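Local coordinates for protein endonuclease and methylase LlaGI (Lactococcus lactis, PDB 5FFJ) that is a nuclease-deleted form of a Type ISP restriction-modification enzyme that recognises DNA and probably methylates it, with a helicase-like ATPase, at residues A[898-903]-A[920-925]. Numbering follows the deposited sequence.
With nucleotides of chain B.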
loop_
_atom_site.group_PDB
_atom_site.type_symbol
_atom_site.label_atom_id
_atom_site.label_comp_id
_atom_site.label_asym_id
_atom_site.label_seq_id
_atom_site.Cartn_x
_atom_site.Cartn_y
_atom_site.Cartn_z
ATOM N N ASP A 898 -10.069 -7.502 14.501
ATOM C CA ASP A 898 -9.508 -6.373 13.769
ATOM C C ASP A 898 -8.676 -5.541 14.734
ATOM O O ASP A 898 -9.047 -5.376 15.897
ATOM C CB ASP A 898 -10.618 -5.529 13.132
ATOM C CG ASP A 898 -10.086 -4.475 12.170
ATOM O OD1 ASP A 898 -9.035 -3.862 12.452
ATOM O OD2 ASP A 898 -10.732 -4.256 11.124
ATOM N N SER A 899 -7.555 -5.019 14.244
ATOM C CA SER A 899 -6.615 -4.268 15.073
ATOM C C SER A 899 -7.283 -3.151 15.869
ATOM O O SER A 899 -6.896 -2.874 17.003
ATOM C CB SER A 899 -5.504 -3.675 14.203
ATOM O OG SER A 899 -4.741 -4.695 13.584
ATOM N N TYR A 900 -8.287 -2.511 15.278
ATOM C CA TYR A 900 -8.947 -1.391 15.937
ATOM C C TYR A 900 -9.837 -1.892 17.070
ATOM O O TYR A 900 -10.085 -1.174 18.036
ATOM C CB TYR A 900 -9.754 -0.567 14.925
ATOM C CG TYR A 900 -11.204 -0.971 14.765
ATOM C CD1 TYR A 900 -12.189 -0.429 15.583
ATOM C CD2 TYR A 900 -11.593 -1.870 13.780
ATOM C CE1 TYR A 900 -13.513 -0.785 15.438
ATOM C CE2 TYR A 900 -12.919 -2.232 13.627
ATOM C CZ TYR A 900 -13.875 -1.684 14.459
ATOM O OH TYR A 900 -15.197 -2.034 14.316
ATOM N N VAL A 901 -10.309 -3.130 16.953
ATOM C CA VAL A 901 -11.108 -3.744 18.010
ATOM C C VAL A 901 -10.187 -4.271 19.107
ATOM O O VAL A 901 -10.549 -4.282 20.283
ATOM C CB VAL A 901 -11.984 -4.889 17.474
ATOM C CG1 VAL A 901 -12.939 -5.377 18.555
ATOM C CG2 VAL A 901 -12.767 -4.430 16.256
ATOM N N LEU A 902 -8.997 -4.714 18.710
ATOM C CA LEU A 902 -7.965 -5.087 19.669
ATOM C C LEU A 902 -7.545 -3.864 20.476
ATOM O O LEU A 902 -7.349 -3.943 21.689
ATOM C CB LEU A 902 -6.749 -5.687 18.961
ATOM C CG LEU A 902 -6.965 -6.962 18.142
ATOM C CD1 LEU A 902 -5.658 -7.402 17.491
ATOM C CD2 LEU A 902 -7.535 -8.075 19.002
ATOM N N SER A 903 -7.410 -2.732 19.791
ATOM C CA SER A 903 -6.993 -1.489 20.427
ATOM C C SER A 903 -7.984 -1.046 21.497
ATOM O O SER A 903 -7.587 -0.605 22.575
ATOM C CB SER A 903 -6.831 -0.385 19.382
ATOM O OG SER A 903 -5.800 -0.702 18.463
ATOM N N VAL A 920 -10.178 7.861 17.016
ATOM C CA VAL A 920 -10.734 7.859 15.671
ATOM C C VAL A 920 -10.501 6.453 15.135
ATOM O O VAL A 920 -9.369 5.965 15.124
ATOM C CB VAL A 920 -10.095 8.928 14.746
ATOM C CG1 VAL A 920 -8.573 8.789 14.691
ATOM C CG2 VAL A 920 -10.690 8.843 13.347
ATOM N N SER A 921 -11.574 5.789 14.719
ATOM C CA SER A 921 -11.499 4.373 14.384
ATOM C C SER A 921 -12.431 3.990 13.247
ATOM O O SER A 921 -13.229 4.802 12.776
ATOM C CB SER A 921 -11.835 3.531 15.616
ATOM O OG SER A 921 -13.109 3.885 16.130
ATOM N N ASN A 922 -12.312 2.742 12.809
ATOM C CA ASN A 922 -13.297 2.152 11.920
ATOM C C ASN A 922 -14.643 2.147 12.637
ATOM O O ASN A 922 -14.759 1.617 13.742
ATOM C CB ASN A 922 -12.881 0.735 11.517
ATOM C CG ASN A 922 -13.751 0.155 10.419
ATOM O OD1 ASN A 922 -14.878 0.599 10.196
ATOM N ND2 ASN A 922 -13.229 -0.850 9.726
ATOM N N GLY A 923 -15.653 2.746 12.015
ATOM C CA GLY A 923 -16.953 2.905 12.644
ATOM C C GLY A 923 -17.920 1.776 12.341
ATOM O O GLY A 923 -19.122 1.905 12.576
ATOM N N SER A 924 -17.400 0.668 11.822
ATOM C CA SER A 924 -18.233 -0.474 11.447
ATOM C C SER A 924 -19.062 -0.985 12.620
ATOM O O SER A 924 -20.242 -1.299 12.465
ATOM C CB SER A 924 -17.365 -1.612 10.903
ATOM O OG SER A 924 -16.486 -2.105 11.898
ATOM N N TYR A 925 -18.441 -1.048 13.794
ATOM C CA TYR A 925 -19.059 -1.665 14.962
ATOM C C TYR A 925 -20.365 -0.995 15.386
ATOM O O TYR A 925 -21.140 -1.582 16.141
ATOM C CB TYR A 925 -18.085 -1.651 16.138
ATOM C CG TYR A 925 -17.800 -0.267 16.661
ATOM C CD1 TYR A 925 -18.612 0.306 17.630
ATOM C CD2 TYR A 925 -16.724 0.467 16.185
ATOM C CE1 TYR A 925 -18.362 1.569 18.107
ATOM C CE2 TYR A 925 -16.466 1.731 16.659
ATOM C CZ TYR A 925 -17.288 2.276 17.619
ATOM O OH TYR A 925 -17.032 3.536 18.092
ATOM P P DC B 10 -15.145 -3.339 8.053
ATOM O OP1 DC B 10 -14.869 -2.834 9.418
ATOM O OP2 DC B 10 -16.291 -2.778 7.300
ATOM O "O5'" DC B 10 -13.833 -3.199 7.147
ATOM C "C5'" DC B 10 -12.589 -3.690 7.629
ATOM C "C4'" DC B 10 -11.856 -4.486 6.561
ATOM O "O4'" DC B 10 -12.801 -5.330 5.839
ATOM C "C3'" DC B 10 -11.147 -3.637 5.501
ATOM O "O3'" DC B 10 -9.788 -4.051 5.348
ATOM C "C2'" DC B 10 -11.969 -3.866 4.237
ATOM C "C1'" DC B 10 -12.530 -5.258 4.457
ATOM N N1 DC B 10 -13.792 -5.528 3.693
ATOM C C2 DC B 10 -13.789 -6.411 2.600
ATOM O O2 DC B 10 -12.735 -6.974 2.273
ATOM N N3 DC B 10 -14.950 -6.625 1.929
ATOM C C4 DC B 10 -16.068 -5.999 2.311
ATOM N N4 DC B 10 -17.190 -6.237 1.625
ATOM C C5 DC B 10 -16.083 -5.102 3.413
ATOM C C6 DC B 10 -14.938 -4.897 4.065
#
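N922 holds its CG anti to the backbone N (chi1 -171°), which sends the amide past the Y900 ring toward the phosphate of DC10 of chain B. In S924, OG lies between the backbone N and the carbonyl carbon (chi1 64°), where it faces both Y900 and that phosphate. The Y900 ring is the centre of the contact. N922 CB makes a CH-pi contact over one face, 3.7 Å from the Y900 centroid. V901 CG2 lies against the opposite face. Y925 CD2 meets the ring edge, 3.5 Å from Y900 CE1. Y900 OH gives a weak hydrogen bond to S924 OG at 2.7 Å. Two weak hydrogen bonds reach OP1 of DC10 of chain B: N922 ND2 at 2.6 Å and S924 OG at 3.0 Å. This side of the contact holds a DNA phosphate within the N-6 DNA methylase region. An Asx turn, S924 N to N922 OD1 at 3.0 Å, probably limits rotation of the amide, although the donor comes in from above the carbonyl plane. A leucine in place of Y900 would probably leave S924 OG without its hydroxyl donor and N922 CB without a ring face. D898 caps helix 899-910: its OD1 accepts from Y900 N and from S858 N. Strand 915-922 runs between parallel strand 850-853 and antiparallel strand 977-984. Helix 874-885 packs on V901 and L902, and helix 932-941 touches V901 and Y925 through L934.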